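Trimethylamine-N-oxide reductase (Haemophilus influenzae, PDB 7L5I) probably reduces S- or N-oxide substrates such as trimethylamine N-oxide at a molybdenum centre carried by two molybdopterin guanine dinucleotides. Local coordinates at residues T101-R104 / G105-W109; G188-E191 / V192-Q196; T197-E200 / S201-S205. All coordinates share one frame; numbering follows the deposited sequence.

Contact 1 (T101-R104 / G105-W109); sequences TTMR and GRDEW
The side chain of Arg106 folds back alongside that of Thr102, the two pointing the same way, and its guanidinium presents its NE side to that residue. Arg106 NE gives a fairly straight hydrogen bond of 2.7 Å to Thr102 O, which lies at the edge of the guanidinium in its plane, while NH2 reaches Thr102 OG1 at 3.3 Å. Two nitrogens hold two atoms of one residue and fix the rotation of the group. Thr102 OG1 is also bonded to Asp100. Met103 crosses Arg106 at about a right angle, and its SD sits over the centre of one guanidinium face, 3.5 Å from Arg106 CZ. Bent at chi2 (-66°) and chi3 (-64°), the chain curls its methyl to the Asp107 side, with Met103 CE 3.7 Å from Asp107 OD1. The backbone makes a type II beta turn from Met103 to Arg106, closed by Arg106 N to Met103 O at 3.1 Å, with Gly105 at positive phi (89°). The turn joins a short 3-10 segment, 101-103, to strand 109-111, an outermost strand of a mixed six-stranded sheet; Asp107 ties it to Arg89 on the adjacent strand 87-89 and to Gly91 on helix 90-94.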
loop_
_atom_site.group_PDB
_atom_site.type_symbol
_atom_site.label_atom_id
_atom_site.label_comp_id
_atom_site.label_asym_id
_atom_site.label_seq_id
_atom_site.Cartn_x
_atom_site.Cartn_y
_atom_site.Cartn_z
ATOM N N THR A 101 18.797 -25.453 -1.637
ATOM C CA THR A 101 18.081 -24.177 -1.710
ATOM C C THR A 101 18.615 -23.142 -0.744
ATOM O O THR A 101 18.197 -21.981 -0.819
ATOM C CB THR A 101 16.600 -24.398 -1.435
ATOM O OG1 THR A 101 16.478 -24.970 -0.135
ATOM C CG2 THR A 101 16.007 -25.320 -2.476
ATOM N N THR A 102 19.532 -23.520 0.155
ATOM C CA THR A 102 20.149 -22.506 0.993
ATOM C C THR A 102 21.106 -21.636 0.204
ATOM O O THR A 102 21.598 -20.634 0.735
ATOM C CB THR A 102 20.899 -23.129 2.175
ATOM O OG1 THR A 102 22.070 -23.787 1.701
ATOM C CG2 THR A 102 20.006 -24.120 2.888
ATOM N N MET A 103 21.378 -21.989 -1.046
ATOM C CA MET A 103 22.159 -21.134 -1.917
ATOM C C MET A 103 21.335 -20.003 -2.530
ATOM O O MET A 103 21.912 -19.139 -3.186
ATOM C CB MET A 103 22.798 -21.968 -3.028
ATOM C CG MET A 103 23.889 -22.909 -2.536
ATOM S SD MET A 103 25.322 -22.015 -1.906
ATOM C CE MET A 103 25.900 -21.178 -3.382
ATOM N N ARG A 104 20.021 -19.966 -2.319
ATOM C CA ARG A 104 19.248 -18.836 -2.812
ATOM C C ARG A 104 19.750 -17.558 -2.149
ATOM O O ARG A 104 19.976 -17.520 -0.934
ATOM C CB ARG A 104 17.756 -19.036 -2.542
ATOM C CG ARG A 104 17.126 -19.995 -3.507
ATOM C CD ARG A 104 15.648 -20.290 -3.219
ATOM N NE ARG A 104 15.193 -21.344 -4.133
ATOM C CZ ARG A 104 14.399 -22.357 -3.823
ATOM N NH1 ARG A 104 13.912 -22.504 -2.601
ATOM N NH2 ARG A 104 14.077 -23.243 -4.760
ATOM N N GLY A 105 19.973 -16.533 -2.971
ATOM C CA GLY A 105 20.463 -15.251 -2.518
ATOM C C GLY A 105 21.967 -15.128 -2.481
ATOM O O GLY A 105 22.475 -14.035 -2.233
ATOM N N ARG A 106 22.708 -16.221 -2.740
ATOM C CA ARG A 106 24.165 -16.163 -2.621
ATOM C C ARG A 106 24.879 -17.050 -3.635
ATOM O O ARG A 106 26.039 -17.416 -3.406
ATOM C CB ARG A 106 24.569 -16.549 -1.190
ATOM C CG ARG A 106 24.052 -17.894 -0.737
ATOM C CD ARG A 106 24.339 -18.161 0.760
ATOM N NE ARG A 106 24.083 -19.562 1.108
ATOM C CZ ARG A 106 25.019 -20.501 1.285
ATOM N NH1 ARG A 106 26.314 -20.214 1.173
ATOM N NH2 ARG A 106 24.651 -21.743 1.590
ATOM N N ASP A 107 24.246 -17.375 -4.749
ATOM C CA ASP A 107 24.780 -18.258 -5.771
ATOM C C ASP A 107 25.235 -17.414 -6.957
ATOM O O ASP A 107 24.944 -16.222 -7.057
ATOM C CB ASP A 107 23.695 -19.283 -6.169
ATOM C CG ASP A 107 24.251 -20.532 -6.860
ATOM O OD1 ASP A 107 25.480 -20.652 -7.063
ATOM O OD2 ASP A 107 23.432 -21.429 -7.177
ATOM N N GLU A 108 25.994 -18.028 -7.851
ATOM C CA GLU A 108 26.352 -17.353 -9.095
ATOM C C GLU A 108 25.207 -17.517 -10.089
ATOM O O GLU A 108 24.471 -18.497 -10.043
ATOM C CB GLU A 108 27.651 -17.920 -9.669
ATOM C CG GLU A 108 28.830 -17.794 -8.692
ATOM C CD GLU A 108 30.113 -18.429 -9.200
ATOM O OE1 GLU A 108 31.114 -17.694 -9.342
ATOM O OE2 GLU A 108 30.124 -19.660 -9.443
ATOM N N TRP A 109 25.057 -16.534 -10.980
ATOM C CA TRP A 109 24.001 -16.556 -11.976
ATOM C C TRP A 109 24.555 -16.936 -13.339
ATOM O O TRP A 109 25.664 -16.541 -13.707
ATOM C CB TRP A 109 23.311 -15.206 -12.068
ATOM C CG TRP A 109 22.522 -14.935 -10.870
ATOM C CD1 TRP A 109 22.925 -14.262 -9.744
ATOM C CD2 TRP A 109 21.175 -15.331 -10.648
ATOM N NE1 TRP A 109 21.893 -14.204 -8.844
ATOM C CE2 TRP A 109 20.808 -14.860 -9.366
ATOM C CE3 TRP A 109 20.242 -16.033 -11.404
ATOM C CZ2 TRP A 109 19.543 -15.065 -8.833
ATOM C CZ3 TRP A 109 18.989 -16.217 -10.888
ATOM C CH2 TRP A 109 18.649 -15.762 -9.602
#

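Contact 2 (G188-E191 / V192-Q196)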
loop_
_atom_site.group_PDB
_atom_site.type_symbol
_atom_site.label_atom_id
_atom_site.label_comp_id
_atom_site.label_asym_id
_atom_site.label_seq_id
_atom_site.Cartn_x
_atom_site.Cartn_y
_atom_site.Cartn_z
ATOM N N GLY A 188 -21.024 -2.526 6.971
ATOM C CA GLY A 188 -21.622 -3.312 5.916
ATOM C C GLY A 188 -21.025 -3.093 4.555
ATOM O O GLY A 188 -21.638 -3.456 3.549
ATOM N N THR A 189 -19.821 -2.535 4.493
ATOM C CA THR A 189 -19.163 -2.224 3.229
ATOM C C THR A 189 -17.674 -2.139 3.512
ATOM O O THR A 189 -17.260 -1.948 4.653
ATOM C CB THR A 189 -19.725 -0.920 2.639
ATOM O OG1 THR A 189 -19.364 -0.799 1.257
ATOM C CG2 THR A 189 -19.217 0.294 3.390
ATOM N N ILE A 190 -16.864 -2.303 2.465
ATOM C CA ILE A 190 -15.419 -2.324 2.693
ATOM C C ILE A 190 -14.913 -0.952 3.115
ATOM O O ILE A 190 -13.939 -0.847 3.876
ATOM C CB ILE A 190 -14.707 -2.838 1.429
ATOM C CG1 ILE A 190 -13.262 -3.199 1.750
ATOM C CG2 ILE A 190 -14.752 -1.799 0.322
ATOM C CD1 ILE A 190 -12.569 -3.908 0.588
ATOM N N GLU A 191 -15.539 0.112 2.612
ATOM C CA GLU A 191 -15.350 1.489 3.045
ATOM C C GLU A 191 -14.034 2.109 2.580
ATOM O O GLU A 191 -14.029 3.257 2.114
ATOM C CB GLU A 191 -15.481 1.589 4.585
ATOM C CG GLU A 191 -15.577 3.021 5.114
ATOM C CD GLU A 191 -16.828 3.790 4.647
ATOM O OE1 GLU A 191 -17.858 3.149 4.331
ATOM O OE2 GLU A 191 -16.785 5.052 4.636
ATOM N N VAL A 192 -12.911 1.395 2.714
ATOM C CA VAL A 192 -11.608 2.015 2.455
ATOM C C VAL A 192 -11.348 2.276 0.976
ATOM O O VAL A 192 -10.493 3.132 0.655
ATOM C CB VAL A 192 -10.470 1.140 3.026
ATOM C CG1 VAL A 192 -10.529 1.168 4.559
ATOM C CG2 VAL A 192 -10.534 -0.297 2.516
ATOM N N TYR A 193 -12.029 1.581 0.071
ATOM C CA TYR A 193 -11.790 1.717 -1.364
ATOM C C TYR A 193 -13.018 2.256 -2.100
ATOM O O TYR A 193 -13.281 1.921 -3.264
ATOM C CB TYR A 193 -11.372 0.385 -1.994
ATOM C CG TYR A 193 -10.136 -0.226 -1.375
ATOM C CD1 TYR A 193 -9.066 0.567 -0.974
ATOM C CD2 TYR A 193 -10.039 -1.599 -1.195
ATOM C CE1 TYR A 193 -7.933 0.001 -0.397
ATOM C CE2 TYR A 193 -8.905 -2.171 -0.622
ATOM C CZ TYR A 193 -7.862 -1.372 -0.224
ATOM O OH TYR A 193 -6.741 -1.949 0.343
ATOM N N GLU A 194 -13.749 3.150 -1.464
ATOM C CA GLU A 194 -14.994 3.702 -1.979
ATOM C C GLU A 194 -14.926 5.215 -2.048
ATOM O O GLU A 194 -14.140 5.866 -1.356
ATOM C CB GLU A 194 -16.163 3.175 -1.125
ATOM C CG GLU A 194 -16.250 1.634 -1.299
ATOM C CD GLU A 194 -17.372 0.933 -0.559
ATOM O OE1 GLU A 194 -17.826 -0.125 -1.058
ATOM O OE2 GLU A 194 -17.790 1.399 0.507
ATOM N N GLN A 195 -15.739 5.787 -2.933
ATOM C CA GLN A 195 -15.711 7.240 -3.106
ATOM C C GLN A 195 -16.128 7.956 -1.826
ATOM O O GLN A 195 -16.999 7.486 -1.078
ATOM C CB GLN A 195 -16.622 7.636 -4.283
ATOM C CG GLN A 195 -16.754 9.129 -4.518
ATOM C CD GLN A 195 -15.462 9.811 -4.906
ATOM O OE1 GLN A 195 -14.534 9.896 -4.116
ATOM N NE2 GLN A 195 -15.396 10.296 -6.154
ATOM N N GLN A 196 -15.492 9.095 -1.580
ATOM C CA GLN A 196 -15.678 9.899 -0.385
ATOM C C GLN A 196 -16.626 11.059 -0.661
ATOM O O GLN A 196 -16.886 11.423 -1.808
ATOM C CB GLN A 196 -14.326 10.453 0.102
ATOM C CG GLN A 196 -13.200 9.460 0.134
ATOM C CD GLN A 196 -13.311 8.573 1.322
ATOM O OE1 GLN A 196 -12.879 8.938 2.426
ATOM N NE2 GLN A 196 -13.948 7.426 1.136
HETATM O O HOH W 1 -17.952 -3.220 -0.139
HETATM O O HOH W 2 -14.467 5.925 3.615
#
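The loop between helix 179-187 and helix 199-205 passes close to the molybdenum site, with the side chain of Tyr193 about 5 Å from the bound oxygen atom, and it is folded on itself by Glu194 reaching back to Thr189. Thr189 OG1 donates to the syn lone pair of Glu194 OE2 at 2.8 Å. The threonine hydroxyl gets there because it stands anti to its own nitrogen (chi1 -164°), and the glutamate because its chain is extended beyond CG. Glu191 N adds a weak bond to the same OE2 at 3.3 Å, and water 1 links Ile190 N to Glu194 OE1. Between these ends the chain makes a type I beta turn from Glu191 to Glu194; within it the Tyr193 ring lies near Ile190, whose CD1 is 3.9 Å from Tyr193 CD2 in an oblique approach, and Val192 CG2 covers the centre of one ring face. Tyr193 OH is held by Asp173 and Thr176. Glu191 OE1 and Glu194 OE2 are 4.2 Å apart, and Arg611 bridges to both, which probably offsets their repulsion; Tyr612 also bonds Glu191. Farther on, Gln196 NE2 donates to Glu194 O at 2.9 Å and to water 2, which in turn donates to Glu191 O and OE2. A HEPES buffer molecule, probably from the crystallisation liquor, is bonded by Thr189 OG1 and Gln195 N.

Contact 3 (T197-E200 / S201-S205)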
loop_
_atom_site.group_PDB
_atom_site.type_symbol
_atom_site.label_atom_id
_atom_site.label_comp_id
_atom_site.label_asym_id
_atom_site.label_seq_id
_atom_site.Cartn_x
_atom_site.Cartn_y
_atom_site.Cartn_z
ATOM N N THR A 197 -17.126 11.661 0.418
ATOM C CA THR A 197 -17.822 12.920 0.281
ATOM C C THR A 197 -17.034 13.864 -0.608
ATOM O O THR A 197 -15.815 13.993 -0.480
ATOM C CB THR A 197 -18.056 13.559 1.640
ATOM O OG1 THR A 197 -19.062 12.797 2.319
ATOM C CG2 THR A 197 -18.518 15.011 1.471
ATOM N N SER A 198 -17.748 14.528 -1.503
ATOM C CA SER A 198 -17.108 15.414 -2.463
ATOM C C SER A 198 -16.172 16.411 -1.798
ATOM O O SER A 198 -16.533 17.106 -0.844
ATOM C CB SER A 198 -18.147 16.196 -3.257
ATOM O OG SER A 198 -17.504 17.192 -4.043
ATOM N N TRP A 199 -14.995 16.562 -2.396
ATOM C CA TRP A 199 -14.081 17.616 -1.953
ATOM C C TRP A 199 -14.699 19.008 -2.078
ATOM O O TRP A 199 -14.355 19.899 -1.312
ATOM C CB TRP A 199 -12.785 17.564 -2.765
ATOM C CG TRP A 199 -11.594 17.047 -2.001
ATOM C CD1 TRP A 199 -10.907 15.887 -2.228
ATOM C CD2 TRP A 199 -10.958 17.682 -0.879
ATOM N NE1 TRP A 199 -9.873 15.770 -1.315
ATOM C CE2 TRP A 199 -9.880 16.868 -0.495
ATOM C CE3 TRP A 199 -11.186 18.877 -0.185
ATOM C CZ2 TRP A 199 -9.039 17.204 0.579
ATOM C CZ3 TRP A 199 -10.337 19.217 0.860
ATOM C CH2 TRP A 199 -9.301 18.372 1.238
ATOM N N GLU A 200 -15.602 19.230 -3.044
ATOM C CA GLU A 200 -16.257 20.536 -3.100
ATOM C C GLU A 200 -17.102 20.776 -1.855
ATOM O O GLU A 200 -17.204 21.916 -1.378
ATOM C CB GLU A 200 -17.130 20.659 -4.351
ATOM C CG GLU A 200 -16.334 20.613 -5.660
ATOM C CD GLU A 200 -15.375 21.803 -5.851
ATOM O OE1 GLU A 200 -15.519 22.826 -5.144
ATOM O OE2 GLU A 200 -14.484 21.720 -6.731
ATOM N N SER A 201 -17.697 19.720 -1.306
ATOM C CA SER A 201 -18.443 19.843 -0.054
ATOM C C SER A 201 -17.513 20.160 1.113
ATOM O O SER A 201 -17.863 20.958 1.987
ATOM C CB SER A 201 -19.224 18.554 0.183
ATOM O OG SER A 201 -19.967 18.550 1.392
ATOM N N ILE A 202 -16.337 19.513 1.164
ATOM C CA ILE A 202 -15.363 19.819 2.208
ATOM C C ILE A 202 -14.949 21.293 2.117
ATOM O O ILE A 202 -14.947 22.024 3.114
ATOM C CB ILE A 202 -14.127 18.908 2.085
ATOM C CG1 ILE A 202 -14.492 17.418 2.114
ATOM C CG2 ILE A 202 -13.111 19.213 3.195
ATOM C CD1 ILE A 202 -15.396 17.019 3.220
ATOM N N LEU A 203 -14.586 21.741 0.913
ATOM C CA LEU A 203 -14.100 23.108 0.763
ATOM C C LEU A 203 -15.137 24.109 1.234
ATOM O O LEU A 203 -14.812 25.098 1.884
ATOM C CB LEU A 203 -13.754 23.384 -0.701
ATOM C CG LEU A 203 -12.541 22.752 -1.359
ATOM C CD1 LEU A 203 -12.416 23.260 -2.795
ATOM C CD2 LEU A 203 -11.296 23.081 -0.577
ATOM N N GLU A 204 -16.397 23.859 0.913
ATOM C CA GLU A 204 -17.474 24.781 1.209
ATOM C C GLU A 204 -17.910 24.702 2.661
ATOM O O GLU A 204 -18.212 25.733 3.274
ATOM C CB GLU A 204 -18.634 24.450 0.253
ATOM C CG GLU A 204 -19.875 25.275 0.414
ATOM C CD GLU A 204 -20.940 24.882 -0.600
ATOM O OE1 GLU A 204 -21.110 23.669 -0.852
ATOM O OE2 GLU A 204 -21.596 25.787 -1.158
ATOM N N SER A 205 -17.933 23.503 3.247
ATOM C CA SER A 205 -18.621 23.300 4.504
ATOM C C SER A 205 -17.775 22.803 5.662
ATOM O O SER A 205 -18.236 22.925 6.797
ATOM C CB SER A 205 -19.783 22.300 4.329
ATOM O OG SER A 205 -20.811 22.871 3.544
#
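Trp199 and Ile202 make the tight side of this short helix. In the conformer described, one of two modelled for Ile202, Ile202 CG2 lies 3.6 Å from Trp199 CZ3, the two side chains slanting across one another, while CG1 lies above one face of the indole near its rim. Leu203 extends the apolar patch more loosely, its CD2 4.2 Å from Trp199 CE3. Although Trp199 starts off away from the following turn, its chi1 of -108°, off the staggered values, lets the indole reach Ile202 and Leu203. Tyr234 stacks on the indole and Phe235 and Tyr386 meet it edge-to-face, burying Trp199 among aromatic rings; Phe238 of helix 230-240 also packs against Ile202 and Leu203. Away from the indole, Thr197 CG2 lies 3.8 Å from Ser201 OG.

The other side is thinner. Exposed Glu204 meets the preceding turn chiefly through its CB, 3.3 Å from Glu200 O, and its chain then runs extended. Glu200 bends at chi2 (-65°), which leaves OE1 3.9 Å from Leu203 CD1, while OE2 is bonded to Tyr234.

Backbone bonds run from Ile202 N to Ser198 O at 3.1 Å and from Leu203 N to Trp199 O at 2.9 Å. At the start Ser198 OG, which Lys607 O also engages, accepts from Glu200 N at 3.0 Å: the serine N-cap of an alpha-helix, here opening helix 199-205 ahead of strand 208-212 of the parallel sheet.

Overall arrangement
Contacts 2 and 3 adjoin in sequence, their centres 18 Å apart: the loop of 188-196 leads straight into helix 199-205, and Arg611 is a partner of both. Contact 1 lies on the opposite side of the chain's centre, 44 Å from contact 2 and 55 Å from contact 3, centre to centre. It is a surface turn whose side chains, one methionine apart, are polar and largely charged. Contact 2, partly buried and nearest the molybdenum site, is mainly polar, its carboxylates and waters joined by a few apolar touches. Contact 3 is the buried one, where aromatic and aliphatic packing joins regular helical bonding beside the parallel sheet.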